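Local coordinates for protein CurJ (Moorea producens 3L, PDB 5TZ6) that probably catalyses dehydration, including vinylogous dehydration, of a polyketide intermediate as the dehydratase domain of a curacin polyketide synthase module, at residues L196-V201 against N256-C261; E23-S28 against Q93-P98. The protein carries 1 engineered substitution. One frame throughout, in Å; residues are numbered along the deposited sequence.

The chain holds two hot dog units, each an antiparallel sheet curved round a central helix, and each contact pairs two strands in one of them. Contact 2 (23-28 with 93-98) belongs to the N-terminal unit, contact 1 (196-201 with 256-261) to the C-terminal one; their centres are 32 Å apart, on opposite sides of the chain's centre, and their nearest atoms about 20 Å. Contact 1 lies nearer the chemistry: the side chain of Met199 is about 11 Å from the bound 5-hydroxy-2-methylhept-2-enoic acid and rests on helix 215-223, which carries the pocket residue Asp219. Contact 2 instead meets the second subunit.

Contact 1 of 2, residues L196-V201 against N256-C261; sequences LCQMKV and NDLLWC
A fully stretched start to its chain, chi1 -179° and chi2 -177°, carries Gln198 across the Trp260 indole, whose own first torsion of -66° turns the ring toward strand 194-200. CG of Gln198 sits over one face, 4.2 Å from the centroid of the six-membered ring in a CH-pi contact, while CB of Gln198 comes within 3.5 Å of CZ3 of Trp260. CD2 of Leu258 lies over the same face of the indole, and Leu196 brings CD1 to 3.8 Å from CE3 of Trp260. The hydrogen bonds of the polar ends go elsewhere: OE1 of Gln198 bonds Gln187 on the next strand, and NE1 of Trp260 bonds Gln284, while NE2 of Gln198 stays by the CD1 methyl of Leu258, 3.1 Å away. Were Trp260 replaced by alanine, the aliphatic part of Gln198 and the methyls of Leu196 would probably lose their common surface, and Gln284 its indole partner.

This is a regular antiparallel pairing within the C-terminal hot dog sheet. Cys197 and Met199 each exchange two backbone hydrogen bonds with Cys261 and Leu259 respectively, and Val201 N adds a longer one to Asp257 O at 3.2 Å. On the other face of the sheet SD of Met199 lies 3.7 Å from CB of Cys261. Helix 215-223 covers this side, with Ser220 on Met199, Leu217 on Leu259 and Cys221 on Cys261.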
ATOM      1  N   LEU A 196     -16.592 -38.148  -9.170  1.00 54.40           N
ATOM      2  CA  LEU A 196     -16.094 -38.030  -7.806  1.00 59.28           C
ATOM      3  C   LEU A 196     -14.587 -38.235  -7.818  1.00 60.79           C
ATOM      4  O   LEU A 196     -14.105 -39.304  -8.207  1.00 63.70           O
ATOM      5  CB  LEU A 196     -16.764 -39.049  -6.881  1.00 59.17           C
ATOM      6  CG  LEU A 196     -16.144 -39.205  -5.488  1.00 54.81           C
ATOM      7  CD1 LEU A 196     -16.533 -38.050  -4.587  1.00 61.48           C
ATOM      8  CD2 LEU A 196     -16.541 -40.536  -4.856  1.00 58.87           C
ATOM      9  N   CYS A 197     -13.849 -37.203  -7.428  1.00 54.49           N
ATOM     10  CA  CYS A 197     -12.396 -37.245  -7.381  1.00 56.94           C
ATOM     11  C   CYS A 197     -11.922 -37.290  -5.934  1.00 65.13           C
ATOM     12  O   CYS A 197     -12.416 -36.539  -5.087  1.00 64.54           O
ATOM     13  CB  CYS A 197     -11.788 -36.033  -8.084  1.00 60.21           C
ATOM     14  SG  CYS A 197     -12.173 -35.939  -9.837  1.00 69.80           S
ATOM     15  N   GLN A 198     -10.985 -38.187  -5.657  1.00 69.09           N
ATOM     16  CA  GLN A 198     -10.213 -38.148  -4.429  1.00 67.43           C
ATOM     17  C   GLN A 198      -8.942 -37.353  -4.679  1.00 66.03           C
ATOM     18  O   GLN A 198      -8.252 -37.576  -5.686  1.00 75.27           O
ATOM     19  CB  GLN A 198      -9.850 -39.545  -3.939  1.00 70.65           C
ATOM     20  CG  GLN A 198      -9.068 -39.498  -2.643  1.00 80.95           C
ATOM     21  CD  GLN A 198      -8.643 -40.862  -2.168  1.00 94.20           C
ATOM     22  OE1 GLN A 198      -7.912 -41.569  -2.860  1.00 90.66           O
ATOM     23  NE2 GLN A 198      -9.099 -41.243  -0.984  1.00105.23           N
ATOM     24  N   MET A 199      -8.625 -36.457  -3.743  1.00 68.25           N
ATOM     25  CA  MET A 199      -7.513 -35.527  -3.860  1.00 66.41           C
ATOM     26  C   MET A 199      -6.610 -35.607  -2.641  1.00 72.49           C
ATOM     27  O   MET A 199      -7.084 -35.736  -1.507  1.00 76.06           O
ATOM     28  CB  MET A 199      -8.001 -34.091  -4.016  1.00 63.80           C
ATOM     29  CG  MET A 199      -8.387 -33.739  -5.427  1.00 75.18           C
ATOM     30  SD  MET A 199      -9.747 -32.577  -5.480  1.00 75.20           S
ATOM     31  CE  MET A 199      -9.656 -32.052  -7.191  1.00 70.36           C
ATOM     32  N   LYS A 200      -5.307 -35.524  -2.894  1.00 69.94           N
ATOM     33  CA  LYS A 200      -4.296 -35.443  -1.853  1.00 70.97           C
ATOM     34  C   LYS A 200      -3.392 -34.257  -2.147  1.00 71.35           C
ATOM     35  O   LYS A 200      -3.192 -33.876  -3.305  1.00 73.09           O
ATOM     36  CB  LYS A 200      -3.448 -36.722  -1.764  1.00 79.79           C
ATOM     37  CG  LYS A 200      -4.193 -37.951  -1.273  1.00100.10           C
ATOM     38  CD  LYS A 200      -3.262 -39.157  -1.208  1.00119.35           C
ATOM     39  CE  LYS A 200      -3.958 -40.382  -0.628  1.00131.34           C
ATOM     40  NZ  LYS A 200      -3.055 -41.569  -0.571  1.00134.14           N
ATOM     41  N   VAL A 201      -2.868 -33.662  -1.082  1.00 66.89           N
ATOM     42  CA  VAL A 201      -2.017 -32.481  -1.186  1.00 64.49           C
ATOM     43  C   VAL A 201      -0.687 -32.909  -1.794  1.00 66.43           C
ATOM     44  O   VAL A 201      -0.026 -33.813  -1.259  1.00 68.65           O
ATOM     45  CB  VAL A 201      -1.835 -31.807   0.185  1.00 60.05           C
ATOM     46  CG1 VAL A 201      -1.483 -32.838   1.223  1.00 64.58           C
ATOM     47  CG2 VAL A 201      -0.764 -30.729   0.113  1.00 60.69           C
ATOM     48  N   ASN A 256      -7.006 -31.268   6.350  1.00113.74           N
ATOM     49  CA  ASN A 256      -6.927 -32.613   5.798  1.00117.49           C
ATOM     50  C   ASN A 256      -6.023 -32.663   4.574  1.00118.47           C
ATOM     51  O   ASN A 256      -6.086 -31.800   3.692  1.00115.20           O
ATOM     52  CB  ASN A 256      -8.319 -33.129   5.435  1.00118.84           C
ATOM     53  CG  ASN A 256      -9.116 -33.566   6.649  1.00128.83           C
ATOM     54  OD1 ASN A 256      -8.710 -33.335   7.789  1.00133.83           O
ATOM     55  ND2 ASN A 256     -10.254 -34.207   6.411  1.00127.39           N
ATOM     56  N   ASP A 257      -5.174 -33.689   4.531  1.00117.65           N
ATOM     57  CA  ASP A 257      -4.401 -34.010   3.341  1.00112.72           C
ATOM     58  C   ASP A 257      -5.218 -34.742   2.285  1.00101.20           C
ATOM     59  O   ASP A 257      -4.757 -34.861   1.145  1.00103.69           O
ATOM     60  CB  ASP A 257      -3.188 -34.863   3.719  1.00124.39           C
ATOM     61  CG  ASP A 257      -2.155 -34.091   4.516  1.00137.63           C
ATOM     62  OD1 ASP A 257      -2.554 -33.293   5.391  1.00143.97           O
ATOM     63  OD2 ASP A 257      -0.946 -34.288   4.274  1.00142.54           O
ATOM     64  N   LEU A 258      -6.405 -35.240   2.634  1.00 89.90           N
ATOM     65  CA  LEU A 258      -7.302 -35.901   1.696  1.00 83.99           C
ATOM     66  C   LEU A 258      -8.629 -35.158   1.636  1.00 79.67           C
ATOM     67  O   LEU A 258      -9.247 -34.907   2.675  1.00 79.61           O
ATOM     68  CB  LEU A 258      -7.521 -37.362   2.098  1.00 91.99           C
ATOM     69  CG  LEU A 258      -8.156 -38.287   1.060  1.00 94.88           C
ATOM     70  CD1 LEU A 258      -7.975 -39.746   1.473  1.00 95.12           C
ATOM     71  CD2 LEU A 258      -9.630 -37.962   0.855  1.00 92.16           C
ATOM     72  N   LEU A 259      -9.059 -34.802   0.426  1.00 74.02           N
ATOM     73  CA  LEU A 259     -10.358 -34.171   0.227  1.00 69.25           C
ATOM     74  C   LEU A 259     -11.113 -34.900  -0.873  1.00 65.27           C
ATOM     75  O   LEU A 259     -10.529 -35.641  -1.668  1.00 65.64           O
ATOM     76  CB  LEU A 259     -10.219 -32.690  -0.154  1.00 65.26           C
ATOM     77  CG  LEU A 259      -9.378 -31.800   0.757  1.00 72.88           C
ATOM     78  CD1 LEU A 259      -9.408 -30.376   0.232  1.00 72.88           C
ATOM     79  CD2 LEU A 259      -9.866 -31.867   2.204  1.00 81.82           C
ATOM     80  N   TRP A 260     -12.426 -34.675  -0.920  1.00 64.98           N
ATOM     81  CA  TRP A 260     -13.270 -35.248  -1.957  1.00 68.36           C
ATOM     82  C   TRP A 260     -13.887 -34.123  -2.775  1.00 69.99           C
ATOM     83  O   TRP A 260     -14.282 -33.094  -2.223  1.00 75.82           O
ATOM     84  CB  TRP A 260     -14.376 -36.122  -1.366  1.00 68.59           C
ATOM     85  CG  TRP A 260     -13.883 -37.363  -0.678  1.00 76.58           C
ATOM     86  CD1 TRP A 260     -13.701 -37.537   0.664  1.00 81.19           C
ATOM     87  CD2 TRP A 260     -13.522 -38.607  -1.295  1.00 73.92           C
ATOM     88  NE1 TRP A 260     -13.244 -38.808   0.918  1.00 92.00           N
ATOM     89  CE2 TRP A 260     -13.129 -39.486  -0.266  1.00 83.66           C
ATOM     90  CE3 TRP A 260     -13.496 -39.063  -2.617  1.00 69.89           C
ATOM     91  CZ2 TRP A 260     -12.714 -40.789  -0.517  1.00 89.61           C
ATOM     92  CZ3 TRP A 260     -13.086 -40.356  -2.864  1.00 84.72           C
ATOM     93  CH2 TRP A 260     -12.698 -41.205  -1.820  1.00 93.86           C
ATOM     94  N   CYS A 261     -13.977 -34.324  -4.087  1.00 62.87           N
ATOM     95  CA  CYS A 261     -14.527 -33.328  -4.997  1.00 60.47           C
ATOM     96  C   CYS A 261     -15.596 -33.977  -5.865  1.00 64.88           C
ATOM     97  O   CYS A 261     -15.285 -34.832  -6.699  1.00 81.46           O
ATOM     98  CB  CYS A 261     -13.433 -32.713  -5.866  1.00 63.14           C
ATOM     99  SG  CYS A 261     -14.089 -31.534  -7.047  1.00 71.57           S
TER

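Contact 2 of 2, residues E23-S28 against Q93-P98; sequences EIFFES and QVVLTP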
ATOM      1  N   GLU A  23     -11.927   2.989  -2.508  1.00 80.26           N
ATOM      2  CA  GLU A  23     -11.534   1.604  -2.735  1.00 73.95           C
ATOM      3  C   GLU A  23     -10.548   1.123  -1.670  1.00 73.56           C
ATOM      4  O   GLU A  23      -9.825   1.907  -1.050  1.00 77.95           O
ATOM      5  CB  GLU A  23     -10.920   1.424  -4.126  1.00 70.39           C
ATOM      6  CG  GLU A  23     -11.890   1.627  -5.274  1.00 78.01           C
ATOM      7  CD  GLU A  23     -11.893   3.050  -5.791  1.00 94.04           C
ATOM      8  OE1 GLU A  23     -11.113   3.877  -5.272  1.00 94.09           O
ATOM      9  OE2 GLU A  23     -12.680   3.343  -6.716  1.00109.09           O
ATOM     10  N   ILE A  24     -10.519  -0.194  -1.479  1.00 72.47           N
ATOM     11  CA  ILE A  24      -9.514  -0.870  -0.669  1.00 67.85           C
ATOM     12  C   ILE A  24      -8.609  -1.652  -1.608  1.00 61.48           C
ATOM     13  O   ILE A  24      -9.084  -2.293  -2.551  1.00 56.49           O
ATOM     14  CB  ILE A  24     -10.152  -1.802   0.378  1.00 66.26           C
ATOM     15  CG1 ILE A  24     -11.072  -1.019   1.309  1.00 71.99           C
ATOM     16  CG2 ILE A  24      -9.077  -2.529   1.173  1.00 69.10           C
ATOM     17  CD1 ILE A  24     -11.735  -1.890   2.352  1.00 86.46           C
ATOM     18  N   PHE A  25      -7.306  -1.597  -1.359  1.00 64.92           N
ATOM     19  CA  PHE A  25      -6.332  -2.193  -2.260  1.00 61.74           C
ATOM     20  C   PHE A  25      -5.537  -3.280  -1.556  1.00 62.57           C
ATOM     21  O   PHE A  25      -5.174  -3.141  -0.386  1.00 67.93           O
ATOM     22  CB  PHE A  25      -5.373  -1.133  -2.808  1.00 61.31           C
ATOM     23  CG  PHE A  25      -6.049  -0.075  -3.632  1.00 68.46           C
ATOM     24  CD1 PHE A  25      -6.515   1.092  -3.042  1.00 69.12           C
ATOM     25  CD2 PHE A  25      -6.213  -0.242  -4.998  1.00 69.36           C
ATOM     26  CE1 PHE A  25      -7.137   2.070  -3.802  1.00 70.56           C
ATOM     27  CE2 PHE A  25      -6.837   0.731  -5.763  1.00 68.67           C
ATOM     28  CZ  PHE A  25      -7.300   1.888  -5.164  1.00 68.30           C
ATOM     29  N   PHE A  26      -5.281  -4.368  -2.274  1.00 60.34           N
ATOM     30  CA  PHE A  26      -4.301  -5.369  -1.875  1.00 59.28           C
ATOM     31  C   PHE A  26      -3.267  -5.523  -2.981  1.00 57.75           C
ATOM     32  O   PHE A  26      -3.606  -5.513  -4.168  1.00 59.45           O
ATOM     33  CB  PHE A  26      -4.969  -6.706  -1.553  1.00 56.57           C
ATOM     34  CG  PHE A  26      -5.913  -6.634  -0.385  1.00 55.45           C
ATOM     35  CD1 PHE A  26      -7.242  -6.283  -0.562  1.00 60.95           C
ATOM     36  CD2 PHE A  26      -5.461  -6.891   0.898  1.00 56.81           C
ATOM     37  CE1 PHE A  26      -8.106  -6.206   0.523  1.00 67.89           C
ATOM     38  CE2 PHE A  26      -6.321  -6.813   1.988  1.00 61.97           C
ATOM     39  CZ  PHE A  26      -7.646  -6.473   1.798  1.00 62.84           C
ATOM     40  N   GLU A  27      -2.002  -5.631  -2.587  1.00 56.47           N
ATOM     41  CA  GLU A  27      -0.886  -5.624  -3.518  1.00 67.77           C
ATOM     42  C   GLU A  27       0.013  -6.823  -3.263  1.00 74.08           C
ATOM     43  O   GLU A  27       0.322  -7.158  -2.110  1.00 80.43           O
ATOM     44  CB  GLU A  27      -0.065  -4.332  -3.410  1.00 78.18           C
ATOM     45  CG  GLU A  27       1.009  -4.204  -4.478  1.00 93.18           C
ATOM     46  CD  GLU A  27       1.681  -2.845  -4.475  1.00109.87           C
ATOM     47  OE1 GLU A  27       1.144  -1.913  -5.113  1.00120.80           O
ATOM     48  OE2 GLU A  27       2.749  -2.709  -3.840  1.00116.24           O
ATOM     49  N   SER A  28       0.447  -7.441  -4.359  1.00 69.85           N
ATOM     50  CA  SER A  28       1.125  -8.725  -4.352  1.00 69.11           C
ATOM     51  C   SER A  28       2.078  -8.752  -5.536  1.00 66.85           C
ATOM     52  O   SER A  28       1.807  -8.137  -6.570  1.00 60.60           O
ATOM     53  CB  SER A  28       0.127  -9.881  -4.432  1.00 76.45           C
ATOM     54  OG  SER A  28       0.731 -11.097  -4.030  1.00 97.45           O
ATOM     55  N   GLN A  93      -2.808  -6.353  -8.159  1.00 52.52           N
ATOM     56  CA  GLN A  93      -3.609  -5.654  -7.168  1.00 50.54           C
ATOM     57  C   GLN A  93      -5.039  -6.165  -7.211  1.00 56.02           C
ATOM     58  O   GLN A  93      -5.573  -6.473  -8.285  1.00 47.78           O
ATOM     59  CB  GLN A  93      -3.606  -4.148  -7.393  1.00 45.12           C
ATOM     60  CG  GLN A  93      -2.267  -3.472  -7.208  1.00 46.08           C
ATOM     61  CD  GLN A  93      -2.349  -1.992  -7.518  1.00 56.54           C
ATOM     62  OE1 GLN A  93      -3.221  -1.557  -8.272  1.00 60.60           O
ATOM     63  NE2 GLN A  93      -1.460  -1.206  -6.920  1.00 60.02           N
ATOM     64  N   VAL A  94      -5.626  -6.296  -6.023  1.00 54.06           N
ATOM     65  CA  VAL A  94      -7.057  -6.487  -5.842  1.00 48.56           C
ATOM     66  C   VAL A  94      -7.652  -5.150  -5.436  1.00 59.70           C
ATOM     67  O   VAL A  94      -7.208  -4.535  -4.455  1.00 67.39           O
ATOM     68  CB  VAL A  94      -7.348  -7.559  -4.781  1.00 51.39           C
ATOM     69  CG1 VAL A  94      -8.852  -7.700  -4.578  1.00 48.72           C
ATOM     70  CG2 VAL A  94      -6.732  -8.887  -5.194  1.00 52.28           C
ATOM     71  N   VAL A  95      -8.665  -4.708  -6.170  1.00 59.45           N
ATOM     72  CA  VAL A  95      -9.312  -3.425  -5.936  1.00 58.39           C
ATOM     73  C   VAL A  95     -10.754  -3.706  -5.552  1.00 61.23           C
ATOM     74  O   VAL A  95     -11.503  -4.321  -6.327  1.00 62.53           O
ATOM     75  CB  VAL A  95      -9.233  -2.507  -7.165  1.00 51.18           C
ATOM     76  CG1 VAL A  95      -9.748  -1.120  -6.825  1.00 51.60           C
ATOM     77  CG2 VAL A  95      -7.800  -2.442  -7.682  1.00 44.61           C
ATOM     78  N   LEU A  96     -11.128  -3.288  -4.347  1.00 52.07           N
ATOM     79  CA  LEU A  96     -12.450  -3.520  -3.784  1.00 53.76           C
ATOM     80  C   LEU A  96     -13.189  -2.188  -3.681  1.00 61.09           C
ATOM     81  O   LEU A  96     -12.744  -1.275  -2.977  1.00 65.28           O
ATOM     82  CB  LEU A  96     -12.346  -4.190  -2.411  1.00 53.09           C
ATOM     83  CG  LEU A  96     -11.620  -5.529  -2.274  1.00 55.50           C
ATOM     84  CD1 LEU A  96     -11.767  -6.050  -0.857  1.00 54.12           C
ATOM     85  CD2 LEU A  96     -12.153  -6.548  -3.275  1.00 52.97           C
ATOM     86  N   THR A  97     -14.323  -2.095  -4.368  1.00 56.54           N
ATOM     87  CA  THR A  97     -15.190  -0.938  -4.320  1.00 60.92           C
ATOM     88  C   THR A  97     -16.375  -1.269  -3.432  1.00 56.02           C
ATOM     89  O   THR A  97     -17.055  -2.278  -3.681  1.00 55.83           O
ATOM     90  CB  THR A  97     -15.672  -0.563  -5.717  1.00 58.45           C
ATOM     91  OG1 THR A  97     -14.553  -0.164  -6.511  1.00 61.22           O
ATOM     92  CG2 THR A  97     -16.691   0.605  -5.645  1.00 55.33           C
ATOM     93  N   PRO A  98     -16.637  -0.496  -2.383  1.00 63.56           N
ATOM     94  CA  PRO A  98     -17.772  -0.811  -1.507  1.00 65.74           C
ATOM     95  C   PRO A  98     -19.088  -0.729  -2.261  1.00 63.58           C
ATOM     96  O   PRO A  98     -19.355   0.234  -2.979  1.00 67.05           O
ATOM     97  CB  PRO A  98     -17.685   0.259  -0.408  1.00 64.72           C
ATOM     98  CG  PRO A  98     -16.286   0.776  -0.464  1.00 69.83           C
ATOM     99  CD  PRO A  98     -15.847   0.645  -1.894  1.00 70.73           C
TER
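Glu27 and Gln93 stand side by side on neighbouring strands, pointing the same way, and NE2 of Gln93 gives a hydrogen bond of 3.2 Å to OE1 of Glu27. NE2 comes in at the anti lone pair of OE1, and OE1 lies close to the amide plane of Gln93; carboxylate and amide are 10° from coplanar. On the same face Phe25 lies alongside Val95, CE2 of the ring 3.6 Å from CG1 of the valine. That methyl also meets the aliphatic part of Glu23, whose CG lies 3.4 Å from OG1 of Thr97. The reverse face is apolar: Phe26 sets its ring edge against Leu96, CE1 to CD1 3.9 Å, and packs CB to CB on Val94.

Beneath these side chains, Ile24 and Leu96 form one doubly hydrogen-bonded backbone pair, Phe26 and Val94 another, all four bonds at 2.9 Å from N to O. Farther out, helix 51-65 covers the Phe26 face through Ala61, Leu64 and Thr65. Toward the other face comes the second subunit: its Ser18 OG bonds OE1 of Gln93, its Gln17 O takes a further bond from NE2, and its Phe16 ring meets that of Phe25. One strand pair thus has the hot dog helix against one face and the partner subunit against the other, an arrangement consistent with the dimeric hot dog dehydratases of polyketide synthases.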